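Local coordinates for methyl-accepting chemotaxis protein (Vibrio cholerae, PDB 6CEQ) that binds heme in a PAS domain of a chemoreceptor and probably senses oxygen to signal in chemotaxis, at residues Gln38-Phe43 with Ile79-Leu84. Numbering follows the deposited sequence.
Sequences QAFPGF and IKVGSL. With HEM (protoporphyrin IX containing Fe), chain D.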
loop_
_atom_site.group_PDB
_atom_site.type_symbol
_atom_site.label_atom_id
_atom_site.label_comp_id
_atom_site.label_asym_id
_atom_site.label_seq_id
_atom_site.Cartn_x
_atom_site.Cartn_y
_atom_site.Cartn_z
ATOM N N GLN A 38 -4.570 -4.177 -16.091
ATOM C CA GLN A 38 -4.441 -3.156 -17.126
ATOM C C GLN A 38 -3.383 -2.121 -16.754
ATOM O O GLN A 38 -2.574 -1.718 -17.599
ATOM C CB GLN A 38 -5.788 -2.476 -17.369
ATOM C CG GLN A 38 -5.733 -1.373 -18.414
ATOM C CD GLN A 38 -7.106 -0.964 -18.918
ATOM O OE1 GLN A 38 -8.040 -1.765 -18.929
ATOM N NE2 GLN A 38 -7.234 0.291 -19.334
ATOM N N ALA A 39 -3.364 -1.688 -15.491
ATOM C CA ALA A 39 -2.380 -0.703 -15.059
ATOM C C ALA A 39 -1.013 -1.320 -14.795
ATOM O O ALA A 39 0.013 -0.669 -15.026
ATOM C CB ALA A 39 -2.875 0.002 -13.798
ATOM N N PHE A 40 -0.985 -2.573 -14.353
ATOM C CA PHE A 40 0.243 -3.282 -13.992
ATOM C C PHE A 40 0.174 -4.681 -14.594
ATOM O O PHE A 40 -0.165 -5.648 -13.909
ATOM C CB PHE A 40 0.419 -3.350 -12.474
ATOM C CG PHE A 40 0.411 -2.004 -11.789
ATOM C CD1 PHE A 40 -0.742 -1.495 -11.232
ATOM C CD2 PHE A 40 1.567 -1.245 -11.732
ATOM C CE1 PHE A 40 -0.741 -0.263 -10.604
ATOM C CE2 PHE A 40 1.578 -0.016 -11.102
ATOM C CZ PHE A 40 0.418 0.476 -10.542
ATOM N N PRO A 41 0.542 -4.818 -15.885
ATOM C CA PRO A 41 0.345 -6.082 -16.628
ATOM C C PRO A 41 0.537 -7.418 -15.912
ATOM O O PRO A 41 -0.330 -8.289 -16.030
ATOM C CB PRO A 41 1.364 -5.945 -17.766
ATOM C CG PRO A 41 1.456 -4.458 -18.011
ATOM C CD PRO A 41 1.002 -3.734 -16.764
ATOM N N GLY A 42 1.633 -7.630 -15.199
ATOM C CA GLY A 42 1.856 -8.938 -14.596
ATOM C C GLY A 42 1.309 -9.105 -13.187
ATOM O O GLY A 42 1.715 -10.018 -12.462
ATOM N N PHE A 43 0.391 -8.228 -12.789
ATOM C CA PHE A 43 -0.019 -8.134 -11.391
ATOM C C PHE A 43 -0.697 -9.410 -10.899
ATOM O O PHE A 43 -1.597 -9.944 -11.552
ATOM C CB PHE A 43 -0.962 -6.942 -11.223
ATOM C CG PHE A 43 -1.389 -6.697 -9.809
ATOM C CD1 PHE A 43 -0.615 -5.917 -8.963
ATOM C CD2 PHE A 43 -2.574 -7.232 -9.328
ATOM C CE1 PHE A 43 -1.013 -5.683 -7.661
ATOM C CE2 PHE A 43 -2.973 -7.003 -8.026
ATOM C CZ PHE A 43 -2.193 -6.228 -7.192
ATOM N N ILE A 79 -5.071 8.727 -4.117
ATOM C CA ILE A 79 -4.242 8.140 -5.161
ATOM C C ILE A 79 -5.117 7.451 -6.200
ATOM O O ILE A 79 -6.206 6.954 -5.901
ATOM C CB ILE A 79 -3.194 7.155 -4.600
ATOM C CG1 ILE A 79 -3.859 5.912 -4.005
ATOM C CG2 ILE A 79 -2.313 7.852 -3.552
ATOM C CD1 ILE A 79 -2.873 4.790 -3.749
ATOM N N LYS A 80 -4.636 7.463 -7.441
ATOM C CA LYS A 80 -5.228 6.718 -8.543
ATOM C C LYS A 80 -4.341 5.528 -8.848
ATOM O O LYS A 80 -3.136 5.688 -9.061
ATOM C CB LYS A 80 -5.373 7.584 -9.798
ATOM C CG LYS A 80 -6.332 8.737 -9.645
ATOM C CD LYS A 80 -6.505 9.535 -10.926
ATOM C CE LYS A 80 -7.479 10.691 -10.706
ATOM N NZ LYS A 80 -7.602 11.577 -11.894
ATOM N N VAL A 81 -4.929 4.339 -8.831
ATOM C CA VAL A 81 -4.231 3.097 -9.131
ATOM C C VAL A 81 -4.957 2.519 -10.337
ATOM O O VAL A 81 -5.995 1.864 -10.190
ATOM C CB VAL A 81 -4.236 2.127 -7.943
ATOM C CG1 VAL A 81 -3.359 0.930 -8.223
ATOM C CG2 VAL A 81 -3.775 2.840 -6.691
ATOM N N GLY A 82 -4.433 2.768 -11.533
ATOM C CA GLY A 82 -5.220 2.486 -12.721
ATOM C C GLY A 82 -6.505 3.287 -12.676
ATOM O O GLY A 82 -6.497 4.496 -12.429
ATOM N N SER A 83 -7.633 2.608 -12.892
ATOM C CA SER A 83 -8.944 3.238 -12.795
ATOM C C SER A 83 -9.517 3.198 -11.382
ATOM O O SER A 83 -10.648 3.651 -11.175
ATOM C CB SER A 83 -9.927 2.578 -13.769
ATOM O OG SER A 83 -10.148 1.221 -13.430
ATOM N N LEU A 84 -8.775 2.670 -10.416
ATOM C CA LEU A 84 -9.220 2.680 -9.034
ATOM C C LEU A 84 -8.788 3.984 -8.371
ATOM O O LEU A 84 -7.880 4.675 -8.839
ATOM C CB LEU A 84 -8.644 1.489 -8.271
ATOM C CG LEU A 84 -8.754 0.146 -8.999
ATOM C CD1 LEU A 84 -8.139 -0.964 -8.168
ATOM C CD2 LEU A 84 -10.209 -0.157 -9.344
HETATM C CHA HEM D . 0.865 5.944 -3.988
HETATM C CHB HEM D . 3.535 3.923 -0.489
HETATM C CHC HEM D . 2.071 -0.430 -2.156
HETATM C CHD HEM D . 1.167 1.736 -6.396
HETATM C C1A HEM D . 1.581 5.752 -2.827
HETATM C C2A HEM D . 1.793 6.732 -1.838
HETATM C C3A HEM D . 2.543 6.175 -0.850
HETATM C C4A HEM D . 2.809 4.842 -1.221
HETATM C CMA HEM D . 3.008 6.861 0.408
HETATM C CAA HEM D . 1.277 8.148 -1.869
HETATM C CBA HEM D . 2.132 8.981 -2.827
HETATM C CGA HEM D . 1.520 10.349 -2.985
HETATM O O1A HEM D . 0.281 10.495 -2.889
HETATM O O2A HEM D . 2.251 11.338 -3.212
HETATM C C1B HEM D . 3.284 2.550 -0.618
HETATM C C2B HEM D . 3.673 1.603 0.367
HETATM C C3B HEM D . 3.275 0.375 -0.073
HETATM C C4B HEM D . 2.617 0.600 -1.382
HETATM C CMB HEM D . 4.392 1.900 1.658
HETATM C CAB HEM D . 3.461 -0.916 0.613
HETATM C CBB HEM D . 3.231 -1.014 1.919
HETATM C C1C HEM D . 1.709 -0.244 -3.486
HETATM C C2C HEM D . 1.291 -1.239 -4.383
HETATM C C3C HEM D . 1.032 -0.620 -5.598
HETATM C C4C HEM D . 1.297 0.768 -5.429
HETATM C CMC HEM D . 1.150 -2.710 -4.082
HETATM C CAC HEM D . 0.567 -1.277 -6.832
HETATM C CBC HEM D . -0.349 -2.238 -6.770
HETATM C C1D HEM D . 0.938 3.068 -6.041
HETATM C C2D HEM D . 0.364 4.041 -6.977
HETATM C C3D HEM D . 0.280 5.206 -6.308
HETATM C C4D HEM D . 0.801 4.950 -4.960
HETATM C CMD HEM D . -0.048 3.786 -8.404
HETATM C CAD HEM D . -0.244 6.514 -6.839
HETATM C CBD HEM D . 0.594 6.952 -8.040
HETATM C CGD HEM D . 2.041 7.061 -7.633
HETATM O O1D HEM D . 2.890 6.288 -8.128
HETATM O O2D HEM D . 2.393 7.925 -6.799
HETATM N NA HEM D . 2.213 4.600 -2.430
HETATM N NB HEM D . 2.666 1.920 -1.628
HETATM N NC HEM D . 1.706 0.958 -4.136
HETATM N ND HEM D . 1.177 3.664 -4.863
HETATM FE FE HEM D . 1.897 2.871 -3.337
HETATM O O HOH W 1 -0.391 2.476 -2.276
#
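The ring of F40 meets V81 at its edge, CE1 lying 3.7 Å from V81 CG1 near the ring plane, while one face carries the heme vinyl carbon CAC, which stands above the plane and offset toward the rim. The heme methyl CMD sits in plane at the edge, 4.0 Å from F40 CZ. F40 lines part of the heme pocket of a PAS fold, where the end of helix 33-39 comes up to the hairpin that joins strands 75-81 and 84-94 of the antiparallel sheet. F40, the first residue to leave helical geometry, holds CG anti to its carbonyl carbon (chi1 -56°), which turns the end of the ring toward V81 and the heme periphery. V81 also packs on L36 of helix 33-39. F40 also starts a type I turn, closed by F43 N to F40 O at 2.9 Å, and F43 then brings CE1 to 3.6 Å from CBC, the outer carbon of the same vinyl. From the strand, I79 CG2 reaches the meso carbon CHA at 3.7 Å. No hydrogen bond links the two segments. Outside the pocket they meet at the type II' turn from V81 to L84, whose G82 adopts positive phi (59°) and puts its bare CA 3.6 Å from A39 CB.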